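Local coordinates for protein FKBP-type peptidyl-prolyl cis-trans isomerase fkpA (PDB 1Q6H) that catalyses the cis-trans isomerisation of peptidyl-proline bonds in the periplasm of Escherichia coli and also acts as a chaperone in protein folding, at residues Thr149-Lys154 with Thr213-Val218. Residues are numbered along the deposited sequence; the frame is centred on the assembly and turned at random.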
ATOM      1  N   THR A 149       9.641 -24.322 -22.171  1.00 12.95           N
ATOM      2  CA  THR A 149       9.952 -24.866 -20.855  1.00 13.49           C
ATOM      3  C   THR A 149      11.318 -24.407 -20.349  1.00 12.88           C
ATOM      4  O   THR A 149      12.219 -24.098 -21.123  1.00 11.56           O
ATOM      5  CB  THR A 149       9.983 -26.401 -20.851  1.00 14.75           C
ATOM      6  OG1 THR A 149      10.922 -26.863 -21.820  1.00 15.41           O
ATOM      7  CG2 THR A 149       8.657 -27.024 -21.291  1.00 16.55           C
ATOM      8  N   LEU A 150      11.453 -24.394 -19.032  1.00 12.81           N
ATOM      9  CA  LEU A 150      12.717 -24.093 -18.400  1.00 12.50           C
ATOM     10  C   LEU A 150      13.448 -25.406 -18.476  1.00 13.38           C
ATOM     11  O   LEU A 150      12.852 -26.430 -18.793  1.00 12.30           O
ATOM     12  CB  LEU A 150      12.561 -23.617 -16.961  1.00 12.13           C
ATOM     13  CG  LEU A 150      11.624 -22.419 -16.659  1.00 13.42           C
ATOM     14  CD1 LEU A 150      11.504 -22.158 -15.124  1.00 11.79           C
ATOM     15  CD2 LEU A 150      12.074 -21.178 -17.377  1.00 12.35           C
ATOM     16  N   ILE A 151      14.740 -25.391 -18.191  1.00 13.80           N
ATOM     17  CA  ILE A 151      15.511 -26.596 -18.370  1.00 13.80           C
ATOM     18  C   ILE A 151      15.058 -27.677 -17.422  1.00 14.37           C
ATOM     19  O   ILE A 151      15.347 -28.823 -17.655  1.00 14.41           O
ATOM     20  CB  ILE A 151      16.991 -26.345 -18.227  1.00 13.02           C
ATOM     21  CG1 ILE A 151      17.318 -25.781 -16.834  1.00 12.90           C
ATOM     22  CG2 ILE A 151      17.475 -25.451 -19.386  1.00 13.67           C
ATOM     23  CD1 ILE A 151      18.828 -25.726 -16.536  1.00 12.46           C
ATOM     24  N   ASP A 152      14.343 -27.339 -16.363  1.00 15.01           N
ATOM     25  CA  ASP A 152      13.890 -28.386 -15.450  1.00 15.60           C
ATOM     26  C   ASP A 152      12.580 -29.002 -15.878  1.00 15.84           C
ATOM     27  O   ASP A 152      12.075 -29.885 -15.206  1.00 16.65           O
ATOM     28  CB  ASP A 152      13.774 -27.873 -14.011  1.00 15.79           C
ATOM     29  CG  ASP A 152      12.648 -26.889 -13.821  1.00 16.54           C
ATOM     30  OD1 ASP A 152      12.038 -26.434 -14.823  1.00 14.69           O
ATOM     31  OD2 ASP A 152      12.316 -26.506 -12.680  1.00 18.87           O
ATOM     32  N   GLY A 153      12.034 -28.526 -16.991  1.00 16.37           N
ATOM     33  CA  GLY A 153      10.798 -29.046 -17.546  1.00 17.03           C
ATOM     34  C   GLY A 153       9.575 -28.187 -17.294  1.00 17.23           C
ATOM     35  O   GLY A 153       8.505 -28.438 -17.849  1.00 17.02           O
ATOM     36  N   LYS A 154       9.727 -27.194 -16.429  1.00 17.73           N
ATOM     37  CA  LYS A 154       8.629 -26.311 -16.083  1.00 18.45           C
ATOM     38  C   LYS A 154       8.164 -25.555 -17.315  1.00 16.75           C
ATOM     39  O   LYS A 154       8.893 -24.782 -17.883  1.00 15.02           O
ATOM     40  CB  LYS A 154       9.075 -25.321 -15.010  1.00 19.81           C
ATOM     41  CG  LYS A 154       7.998 -24.871 -14.066  1.00 23.58           C
ATOM     42  CD  LYS A 154       6.920 -24.079 -14.732  1.00 26.22           C
ATOM     43  CE  LYS A 154       6.084 -23.374 -13.665  1.00 28.67           C
ATOM     44  NZ  LYS A 154       4.786 -22.872 -14.203  1.00 30.79           N
ATOM     45  N   THR A 213      18.164 -20.456 -19.238  1.00 11.69           N
ATOM     46  CA  THR A 213      18.183 -21.021 -20.569  1.00 12.03           C
ATOM     47  C   THR A 213      16.746 -21.475 -20.853  1.00 12.29           C
ATOM     48  O   THR A 213      16.058 -22.044 -19.965  1.00 11.22           O
ATOM     49  CB  THR A 213      19.171 -22.174 -20.625  1.00 13.47           C
ATOM     50  OG1 THR A 213      20.504 -21.644 -20.676  1.00 11.78           O
ATOM     51  CG2 THR A 213      19.031 -22.968 -21.921  1.00 13.70           C
ATOM     52  N   LEU A 214      16.262 -21.162 -22.055  1.00 11.51           N
ATOM     53  CA  LEU A 214      14.889 -21.479 -22.425  1.00 12.08           C
ATOM     54  C   LEU A 214      14.837 -22.586 -23.474  1.00 11.37           C
ATOM     55  O   LEU A 214      15.572 -22.526 -24.452  1.00 10.64           O
ATOM     56  CB  LEU A 214      14.191 -20.244 -23.006  1.00 12.21           C
ATOM     57  CG  LEU A 214      14.257 -18.957 -22.183  1.00 12.59           C
ATOM     58  CD1 LEU A 214      13.473 -17.839 -22.902  1.00 13.01           C
ATOM     59  CD2 LEU A 214      13.748 -19.216 -20.763  1.00 13.12           C
ATOM     60  N   VAL A 215      13.920 -23.539 -23.299  1.00 10.25           N
ATOM     61  CA  VAL A 215      13.706 -24.594 -24.269  1.00 11.67           C
ATOM     62  C   VAL A 215      12.369 -24.391 -24.983  1.00 12.54           C
ATOM     63  O   VAL A 215      11.314 -24.445 -24.342  1.00 12.25           O
ATOM     64  CB  VAL A 215      13.666 -25.959 -23.600  1.00 11.98           C
ATOM     65  CG1 VAL A 215      13.678 -27.069 -24.657  1.00 13.18           C
ATOM     66  CG2 VAL A 215      14.865 -26.122 -22.640  1.00 13.35           C
ATOM     67  N   PHE A 216      12.417 -24.125 -26.288  1.00 12.84           N
ATOM     68  CA  PHE A 216      11.207 -23.978 -27.114  1.00 11.50           C
ATOM     69  C   PHE A 216      11.072 -25.080 -28.179  1.00 11.34           C
ATOM     70  O   PHE A 216      11.966 -25.284 -29.001  1.00 10.90           O
ATOM     71  CB  PHE A 216      11.194 -22.653 -27.876  1.00 12.50           C
ATOM     72  CG  PHE A 216      10.952 -21.456 -27.035  1.00 14.07           C
ATOM     73  CD1 PHE A 216       9.668 -21.065 -26.716  1.00 14.59           C
ATOM     74  CD2 PHE A 216      12.020 -20.698 -26.560  1.00 13.21           C
ATOM     75  CE1 PHE A 216       9.459 -19.944 -25.927  1.00 16.80           C
ATOM     76  CE2 PHE A 216      11.821 -19.622 -25.781  1.00 15.71           C
ATOM     77  CZ  PHE A 216      10.543 -19.212 -25.472  1.00 15.95           C
ATOM     78  N   ASP A 217       9.942 -25.773 -28.189  1.00 11.91           N
ATOM     79  CA  ASP A 217       9.592 -26.681 -29.299  1.00 12.93           C
ATOM     80  C   ASP A 217       8.682 -25.873 -30.198  1.00 12.99           C
ATOM     81  O   ASP A 217       7.567 -25.536 -29.792  1.00 13.83           O
ATOM     82  CB  ASP A 217       8.831 -27.893 -28.821  1.00 15.02           C
ATOM     83  CG  ASP A 217       9.690 -28.843 -28.059  1.00 19.69           C
ATOM     84  OD1 ASP A 217      10.793 -29.159 -28.559  1.00 22.31           O
ATOM     85  OD2 ASP A 217       9.328 -29.321 -26.960  1.00 25.57           O
ATOM     86  N   VAL A 218       9.144 -25.559 -31.403  1.00 12.85           N
ATOM     87  CA  VAL A 218       8.423 -24.659 -32.298  1.00 13.76           C
ATOM     88  C   VAL A 218       7.937 -25.304 -33.607  1.00 14.26           C
ATOM     89  O   VAL A 218       8.627 -26.140 -34.184  1.00 15.04           O
ATOM     90  CB  VAL A 218       9.312 -23.510 -32.653  1.00 14.94           C
ATOM     91  CG1 VAL A 218       8.540 -22.415 -33.371  1.00 16.85           C
ATOM     92  CG2 VAL A 218       9.946 -22.946 -31.386  1.00 17.16           C
TER
HETATM   93  O   HOH W   1       9.562 -26.787 -24.684  1.00 29.98           O
HETATM   94  O   HOH W   2      15.843 -22.814 -17.514  1.00 18.20           O
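With chi1 at 57°, Thr149 sets OG1 between its own backbone N and carbonyl carbon, over the neighbouring strand, where it meets Val215; the latter holds CG1 anti to its N (chi1 -170°), which turns CG2 past Thr149 O. The pair illustrates how two antiparallel strands of the FKBP sheet, 141-150 and 214-223, are joined near the turn that leads out of the first. Thr149 and Val215 form a hydrogen-bonded pair: Thr149 N donates to Val215 O at 2.7 Å, in the carbonyl plane, and Val215 N returns a bond of 2.8 Å to Thr149 O. On the same face of the sheet their side chains cross obliquely, OG1 of Thr149 lying 3.4 Å from CB of Val215. A water lies within hydrogen-bonding distance of both Thr149 OG1 and Val215 O and probably gives that carbonyl a second hydrogen bond beside the one from Thr149 N. The other face carries Leu150 and Leu214, whose CD2 methyls approach each other beside Phe156. Leu150 to Gly153 form a type I turn, in which Gly153 N bonds to Leu150 O; Asp152 OD1, accepting from Lys154 N, which stands above the carboxylate plane, adds an overlapping Asx turn. Ile151 nevertheless stays close to the partner segment: its CG2 packs crosswise on Thr213, 3.9 Å from CG2 of that residue, and also touches CG2 of Val215. Tyr106 of helix 70-112 lies against both Ile151 and Val215, and Arg107 NH1 of the same helix is hydrogen-bonded to Thr213 OG1, linking this part of the sheet to the long helix. Where direct backbone bonds have ceased, a second water continues the link, accepting from Ile151 N and donating to Thr213 O at 2.6 Å.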